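Thermophilic dibenzothiophene desulfurization enzyme C (Paenibacillus sp. A11-2, PDB 5XDC) probably catalyses the oxidation of dibenzothiophene, by way of its 5-oxide, to the 5,5-dioxide, using reduced FMN and molecular oxygen. Local coordinates at residues 103-108 and 226-231; 337-342 and 405-410. All blocks are in the same frame, centred on the assembly; numbering follows the deposited sequence.

How the contacts relate
Along the chain the two contacts follow in series: contact 1 closes before contact 2 opens. They do not touch; their centres are 25 Å apart and their nearest atoms about 10 Å apart. Contact 1 joins the helical N-terminal region to the loop after strand 220-222, whereas contact 2 packs the tail of the chain on helix 331-363. Both lie near FMN-binding residues, although no FMN is bound to this chain in the model: the side chain of Leu228 is about 9 Å from that of Asn126, and the side chain of Met338 about 8 Å from that of Tyr413. A further thread is sequence 244-249, where Pro244 touches Phe104 and Pro249 touches Met338.

Contact 1: 103-108 and 226-231; sequences LFASPE and ELLGTP
Phe104, the last residue of helix 85-104, and Ala105, the first beyond it, pack on Leu228 where the helical N-terminal domain of this acyl-CoA dehydrogenase fold meets the loop leaving strand 220-222. The tight side is apolar. Phe104 CB lies 4.1 Å from Leu228 CB, and Leu228 CD2 reaches the methyl of Ala105, with 4.0 Å between CD2 and Ala105 CB. Holding CG of Phe104 opposite its own carbonyl carbon (chi1 -76°) turns the ring toward Tyr100, on which it stacks, and Pro244, so that the closest touch to Leu228 is made by CB. Trp113 of helix 107-119 touches both Leu228 and Ala105 and adds to the apolar packing.

The backbone side is looser. No direct hydrogen bond spans the two segments; Phe104 O and Gly229 N stay 3.8 Å apart. Gln109 bridges them from outside, its NE2 bonded to Leu227 O and its OE1 to Ser106 N, the latter as part of a capping box with Ser106 at the N-cap of helix 107-119. Gly229 has a positive phi (69°) where the backbone offers its N to solvent. A single water fills in where the backbones stand apart: it accepts from Gly229 N at 2.9 Å and donates a weak bond to Phe104 O at 3.3 Å.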
ATOM      1  N   LEU B 103      33.099  18.274  14.314  1.00 14.06           N
ATOM      2  CA  LEU B 103      33.734  17.848  13.079  1.00 18.40           C
ATOM      3  C   LEU B 103      34.574  18.936  12.428  1.00 18.64           C
ATOM      4  O   LEU B 103      35.426  18.618  11.595  1.00 19.45           O
ATOM      5  CB  LEU B 103      32.674  17.378  12.077  1.00 18.67           C
ATOM      6  CG  LEU B 103      31.976  16.073  12.440  1.00 15.98           C
ATOM      7  CD1 LEU B 103      30.711  15.909  11.581  1.00 15.01           C
ATOM      8  CD2 LEU B 103      32.922  14.880  12.252  1.00 21.02           C
ATOM      9  N   PHE B 104      34.340  20.208  12.767  1.00 17.54           N
ATOM     10  CA  PHE B 104      35.029  21.322  12.132  1.00 17.67           C
ATOM     11  C   PHE B 104      35.853  22.174  13.087  1.00 19.22           C
ATOM     12  O   PHE B 104      36.764  22.871  12.624  1.00 22.37           O
ATOM     13  CB  PHE B 104      34.021  22.230  11.410  1.00 18.35           C
ATOM     14  CG  PHE B 104      33.520  21.662  10.118  1.00 18.90           C
ATOM     15  CD1 PHE B 104      34.230  21.839   8.946  1.00 20.83           C
ATOM     16  CD2 PHE B 104      32.349  20.935  10.082  1.00 18.57           C
ATOM     17  CE1 PHE B 104      33.775  21.314   7.767  1.00 23.22           C
ATOM     18  CE2 PHE B 104      31.893  20.395   8.899  1.00 19.47           C
ATOM     19  CZ  PHE B 104      32.601  20.592   7.743  1.00 20.26           C
ATOM     20  N   ALA B 105      35.577  22.135  14.387  1.00 19.69           N
ATOM     21  CA  ALA B 105      36.307  22.965  15.335  1.00 15.60           C
ATOM     22  C   ALA B 105      37.732  22.453  15.510  1.00 23.65           C
ATOM     23  O   ALA B 105      38.020  21.267  15.337  1.00 19.34           O
ATOM     24  CB  ALA B 105      35.596  22.993  16.684  1.00 17.97           C
ATOM     25  N   SER B 106      38.632  23.372  15.840  1.00 18.96           N
ATOM     26  CA  SER B 106      39.993  22.994  16.161  1.00 26.04           C
ATOM     27  C   SER B 106      40.053  22.356  17.545  1.00 22.30           C
ATOM     28  O   SER B 106      39.177  22.576  18.386  1.00 20.75           O
ATOM     29  CB  SER B 106      40.896  24.221  16.134  1.00 24.50           C
ATOM     30  OG  SER B 106      40.631  25.026  17.261  1.00 23.35           O
ATOM     31  N   PRO B 107      41.105  21.575  17.822  1.00 26.19           N
ATOM     32  CA  PRO B 107      41.283  21.087  19.196  1.00 27.08           C
ATOM     33  C   PRO B 107      41.322  22.207  20.218  1.00 20.33           C
ATOM     34  O   PRO B 107      40.773  22.063  21.314  1.00 24.35           O
ATOM     35  CB  PRO B 107      42.614  20.320  19.119  1.00 31.29           C
ATOM     36  CG  PRO B 107      42.728  19.920  17.704  1.00 37.88           C
ATOM     37  CD  PRO B 107      42.128  21.043  16.913  1.00 32.20           C
ATOM     38  N   GLU B 108      41.940  23.342  19.884  1.00 25.37           N
ATOM     39  CA  GLU B 108      41.995  24.450  20.833  1.00 24.84           C
ATOM     40  C   GLU B 108      40.605  25.008  21.113  1.00 22.46           C
ATOM     41  O   GLU B 108      40.265  25.295  22.270  1.00 21.63           O
ATOM     42  CB  GLU B 108      42.917  25.554  20.311  1.00 31.38           C
ATOM     43  CG  GLU B 108      44.397  25.192  20.283  1.00 39.41           C
ATOM     44  CD  GLU B 108      44.750  24.193  19.196  1.00 46.90           C
ATOM     45  OE1 GLU B 108      44.039  24.134  18.166  1.00 40.90           O
ATOM     46  OE2 GLU B 108      45.748  23.459  19.376  1.00 61.36           O
ATOM     47  N   GLU B 226      35.570  32.258  16.705  1.00 18.46           N
ATOM     48  CA  GLU B 226      34.253  31.629  16.646  1.00 16.97           C
ATOM     49  C   GLU B 226      33.998  30.924  15.320  1.00 14.38           C
ATOM     50  O   GLU B 226      33.017  30.178  15.208  1.00 15.92           O
ATOM     51  CB  GLU B 226      33.168  32.690  16.897  1.00 14.42           C
ATOM     52  CG  GLU B 226      33.296  33.343  18.265  1.00 12.83           C
ATOM     53  CD  GLU B 226      32.396  34.562  18.471  1.00 17.40           C
ATOM     54  OE1 GLU B 226      32.117  35.289  17.488  1.00 16.28           O
ATOM     55  OE2 GLU B 226      31.983  34.780  19.635  1.00 19.96           O
ATOM     56  N   LEU B 227      34.835  31.162  14.320  1.00 16.36           N
ATOM     57  CA  LEU B 227      34.687  30.538  13.017  1.00 16.79           C
ATOM     58  C   LEU B 227      35.027  29.055  13.068  1.00 21.08           C
ATOM     59  O   LEU B 227      35.961  28.625  13.757  1.00 18.09           O
ATOM     60  CB  LEU B 227      35.575  31.247  12.007  1.00 18.63           C
ATOM     61  CG  LEU B 227      35.223  32.723  11.843  1.00 20.04           C
ATOM     62  CD1 LEU B 227      36.325  33.437  11.101  1.00 25.64           C
ATOM     63  CD2 LEU B 227      33.926  32.861  11.109  1.00 22.85           C
ATOM     64  N   LEU B 228      34.247  28.271  12.333  1.00 16.04           N
ATOM     65  CA  LEU B 228      34.411  26.825  12.261  1.00 16.66           C
ATOM     66  C   LEU B 228      35.053  26.509  10.921  1.00 19.63           C
ATOM     67  O   LEU B 228      34.393  26.541   9.875  1.00 19.01           O
ATOM     68  CB  LEU B 228      33.069  26.126  12.428  1.00 15.27           C
ATOM     69  CG  LEU B 228      32.415  26.367  13.780  1.00 15.70           C
ATOM     70  CD1 LEU B 228      30.954  25.931  13.752  1.00 20.19           C
ATOM     71  CD2 LEU B 228      33.196  25.649  14.866  1.00 15.79           C
ATOM     72  N   GLY B 229      36.353  26.224  10.953  1.00 16.65           N
ATOM     73  CA  GLY B 229      37.099  26.011   9.735  1.00 21.20           C
ATOM     74  C   GLY B 229      37.264  27.294   8.946  1.00 18.42           C
ATOM     75  O   GLY B 229      37.023  28.409   9.427  1.00 21.50           O
ATOM     76  N   THR B 230      37.677  27.120   7.714  1.00 20.93           N
ATOM     77  CA  THR B 230      37.905  28.209   6.796  1.00 20.97           C
ATOM     78  C   THR B 230      36.726  28.344   5.850  1.00 21.28           C
ATOM     79  O   THR B 230      35.916  27.420   5.720  1.00 20.34           O
ATOM     80  CB  THR B 230      39.188  27.961   6.003  1.00 22.14           C
ATOM     81  OG1 THR B 230      39.047  26.774   5.218  1.00 26.86           O
ATOM     82  CG2 THR B 230      40.362  27.784   6.950  1.00 29.26           C
ATOM     83  N   PRO B 231      36.587  29.482   5.176  1.00 25.22           N
ATOM     84  CA  PRO B 231      35.442  29.654   4.274  1.00 19.82           C
ATOM     85  C   PRO B 231      35.453  28.621   3.163  1.00 24.06           C
ATOM     86  O   PRO B 231      36.475  28.387   2.513  1.00 22.99           O
ATOM     87  CB  PRO B 231      35.629  31.073   3.732  1.00 25.79           C
ATOM     88  CG  PRO B 231      36.479  31.758   4.760  1.00 26.65           C
ATOM     89  CD  PRO B 231      37.401  30.706   5.266  1.00 29.08           C
TER
HETATM   90  O   HOH W   1      37.951  25.892  13.357  1.00 26.49           O

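Contact 2: 337-342 and 405-410; sequences LMVQVA and HRFPTP
The Phe407 ring meets Val339 at its edge: Val339 CG2 sits near the ring plane, 4.4 Å from Phe407 CD1. Trp401 also meets this ring, the two planes inclined by about 25°, and Glu332 and Gln336 of helix 331-363 touch it as well. The pyrrolidine ring of Pro408 takes the larger share of the contact, pressing its CG and CD atoms against the helix. Pro408 CD lies 3.8 Å from Val339 CG2, so one methyl serves both rings, and this valine side chain runs across the proline at about a right angle. Pro408 CG reaches the base of the methionine, 3.7 Å from Met338 CG. Met338 holds CG opposite its backbone N (chi1 -174°), and bends at the next two torsions lead the sulfur and methyl away from the proline. No hydrogen bond links the segments; the packing is wholly apolar. Arg406, in the same tail, forms a salt bridge with Glu291 of the second subunit.

In the all-helical C-terminal part of the fold, the tail leaving helix 391-404 passes across helix 331-363, where Trp401 of helix 391-404 touches Val339 and Pro249 of helix 247-276 touches Met338.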
ATOM      1  N   LEU B 337      27.389   4.604   4.638  1.00 15.39           N
ATOM      2  CA  LEU B 337      26.635   5.008   5.812  1.00 16.52           C
ATOM      3  C   LEU B 337      25.429   5.844   5.413  1.00 12.96           C
ATOM      4  O   LEU B 337      24.323   5.628   5.922  1.00 15.29           O
ATOM      5  CB  LEU B 337      27.526   5.782   6.776  1.00 17.88           C
ATOM      6  CG  LEU B 337      26.760   6.317   7.983  1.00 14.38           C
ATOM      7  CD1 LEU B 337      26.146   5.244   8.860  1.00 14.88           C
ATOM      8  CD2 LEU B 337      27.655   7.236   8.818  1.00 18.16           C
ATOM      9  N   MET B 338      25.616   6.795   4.497  1.00 13.95           N
ATOM     10  CA  MET B 338      24.503   7.644   4.084  1.00 16.08           C
ATOM     11  C   MET B 338      23.393   6.819   3.438  1.00 18.92           C
ATOM     12  O   MET B 338      22.208   7.086   3.650  1.00 15.15           O
ATOM     13  CB  MET B 338      24.989   8.729   3.130  1.00 16.03           C
ATOM     14  CG  MET B 338      23.908   9.746   2.757  1.00 14.88           C
ATOM     15  SD  MET B 338      23.369  10.779   4.137  1.00 17.46           S
ATOM     16  CE  MET B 338      21.627  10.318   4.249  1.00 15.91           C
ATOM     17  N   VAL B 339      23.755   5.811   2.645  1.00 16.41           N
ATOM     18  CA  VAL B 339      22.734   4.939   2.063  1.00 15.96           C
ATOM     19  C   VAL B 339      21.974   4.203   3.162  1.00 17.37           C
ATOM     20  O   VAL B 339      20.744   4.082   3.110  1.00 16.68           O
ATOM     21  CB  VAL B 339      23.381   3.972   1.052  1.00 20.89           C
ATOM     22  CG1 VAL B 339      22.392   2.901   0.600  1.00 19.89           C
ATOM     23  CG2 VAL B 339      23.882   4.738  -0.142  1.00 18.87           C
ATOM     24  N   GLN B 340      22.686   3.680   4.164  1.00 14.02           N
ATOM     25  CA  GLN B 340      22.018   2.966   5.248  1.00 14.19           C
ATOM     26  C   GLN B 340      21.103   3.894   6.043  1.00 12.44           C
ATOM     27  O   GLN B 340      20.013   3.488   6.458  1.00 13.37           O
ATOM     28  CB  GLN B 340      23.040   2.316   6.181  1.00 20.19           C
ATOM     29  CG  GLN B 340      23.776   1.095   5.608  1.00 21.65           C
ATOM     30  CD  GLN B 340      22.874  -0.121   5.338  1.00 27.07           C
ATOM     31  OE1 GLN B 340      22.106  -0.569   6.204  1.00 24.90           O
ATOM     32  NE2 GLN B 340      22.981  -0.668   4.130  1.00 26.18           N
ATOM     33  N   VAL B 341      21.543   5.136   6.282  1.00 14.10           N
ATOM     34  CA  VAL B 341      20.720   6.114   6.991  1.00 14.09           C
ATOM     35  C   VAL B 341      19.495   6.475   6.160  1.00 11.53           C
ATOM     36  O   VAL B 341      18.375   6.534   6.675  1.00 12.69           O
ATOM     37  CB  VAL B 341      21.549   7.367   7.331  1.00 14.80           C
ATOM     38  CG1 VAL B 341      20.652   8.515   7.804  1.00 12.71           C
ATOM     39  CG2 VAL B 341      22.592   7.036   8.400  1.00 14.73           C
ATOM     40  N   ALA B 342      19.699   6.746   4.876  1.00 12.55           N
ATOM     41  CA  ALA B 342      18.584   7.082   3.997  1.00 11.71           C
ATOM     42  C   ALA B 342      17.551   5.968   4.003  1.00 14.46           C
ATOM     43  O   ALA B 342      16.345   6.226   4.072  1.00 12.98           O
ATOM     44  CB  ALA B 342      19.092   7.334   2.585  1.00 12.72           C
ATOM     45  N   HIS B 405      25.596   1.879  -8.419  1.00 16.44           N
ATOM     46  CA  HIS B 405      26.777   1.936  -7.565  1.00 21.29           C
ATOM     47  C   HIS B 405      27.270   3.374  -7.376  1.00 23.20           C
ATOM     48  O   HIS B 405      28.467   3.621  -7.189  1.00 22.58           O
ATOM     49  CB  HIS B 405      27.887   1.046  -8.133  1.00 22.25           C
ATOM     50  CG  HIS B 405      27.400  -0.291  -8.598  1.00 24.51           C
ATOM     51  ND1 HIS B 405      27.549  -0.732  -9.897  1.00 40.76           N
ATOM     52  CD2 HIS B 405      26.765  -1.286  -7.934  1.00 23.91           C
ATOM     53  CE1 HIS B 405      27.034  -1.944 -10.009  1.00 28.34           C
ATOM     54  NE2 HIS B 405      26.547  -2.299  -8.833  1.00 40.20           N
ATOM     55  N   ARG B 406      26.360   4.346  -7.423  1.00 18.29           N
ATOM     56  CA  ARG B 406      26.701   5.745  -7.194  1.00 19.49           C
ATOM     57  C   ARG B 406      26.307   6.142  -5.776  1.00 20.40           C
ATOM     58  O   ARG B 406      25.138   6.023  -5.391  1.00 17.09           O
ATOM     59  CB  ARG B 406      26.008   6.658  -8.199  1.00 24.77           C
ATOM     60  CG  ARG B 406      26.395   6.391  -9.632  1.00 29.79           C
ATOM     61  CD  ARG B 406      26.148   7.615 -10.491  1.00 52.54           C
ATOM     62  NE  ARG B 406      25.982   7.267 -11.902  1.00 57.13           N
ATOM     63  CZ  ARG B 406      24.820   7.239 -12.554  1.00 55.38           C
ATOM     64  NH1 ARG B 406      23.681   7.551 -11.943  1.00 40.92           N
ATOM     65  NH2 ARG B 406      24.801   6.903 -13.836  1.00 66.32           N
ATOM     66  N   PHE B 407      27.270   6.605  -5.002  1.00 18.39           N
ATOM     67  CA  PHE B 407      26.922   7.100  -3.680  1.00 17.14           C
ATOM     68  C   PHE B 407      26.265   8.476  -3.782  1.00 17.96           C
ATOM     69  O   PHE B 407      26.460   9.196  -4.758  1.00 18.99           O
ATOM     70  CB  PHE B 407      28.162   7.178  -2.798  1.00 20.24           C
ATOM     71  CG  PHE B 407      28.711   5.836  -2.415  1.00 19.50           C
ATOM     72  CD1 PHE B 407      27.983   4.976  -1.610  1.00 21.72           C
ATOM     73  CD2 PHE B 407      29.950   5.426  -2.875  1.00 31.48           C
ATOM     74  CE1 PHE B 407      28.474   3.744  -1.258  1.00 28.20           C
ATOM     75  CE2 PHE B 407      30.451   4.186  -2.528  1.00 29.50           C
ATOM     76  CZ  PHE B 407      29.719   3.346  -1.718  1.00 28.07           C
ATOM     77  N   PRO B 408      25.434   8.851  -2.812  1.00 15.80           N
ATOM     78  CA  PRO B 408      24.813  10.179  -2.885  1.00 19.29           C
ATOM     79  C   PRO B 408      25.873  11.272  -2.888  1.00 21.55           C
ATOM     80  O   PRO B 408      26.930  11.142  -2.276  1.00 20.94           O
ATOM     81  CB  PRO B 408      23.929  10.245  -1.630  1.00 21.36           C
ATOM     82  CG  PRO B 408      24.232   9.044  -0.821  1.00 25.57           C
ATOM     83  CD  PRO B 408      24.926   8.043  -1.696  1.00 15.64           C
ATOM     84  N   THR B 409      25.582  12.351  -3.589  1.00 18.29           N
ATOM     85  CA  THR B 409      26.473  13.511  -3.566  1.00 23.08           C
ATOM     86  C   THR B 409      26.354  14.204  -2.216  1.00 18.84           C
ATOM     87  O   THR B 409      25.268  14.698  -1.879  1.00 18.18           O
ATOM     88  CB  THR B 409      26.120  14.469  -4.694  1.00 26.14           C
ATOM     89  OG1 THR B 409      26.262  13.796  -5.949  1.00 29.22           O
ATOM     90  CG2 THR B 409      27.038  15.704  -4.678  1.00 25.88           C
ATOM     91  N   PRO B 410      27.416  14.273  -1.415  1.00 17.81           N
ATOM     92  CA  PRO B 410      27.283  14.894  -0.092  1.00 18.68           C
ATOM     93  C   PRO B 410      26.820  16.338  -0.186  1.00 14.87           C
ATOM     94  O   PRO B 410      27.254  17.106  -1.051  1.00 19.06           O
ATOM     95  CB  PRO B 410      28.697  14.788   0.491  1.00 19.53           C
ATOM     96  CG  PRO B 410      29.256  13.581  -0.164  1.00 20.44           C
ATOM     97  CD  PRO B 410      28.745  13.659  -1.583  1.00 22.45           C
TER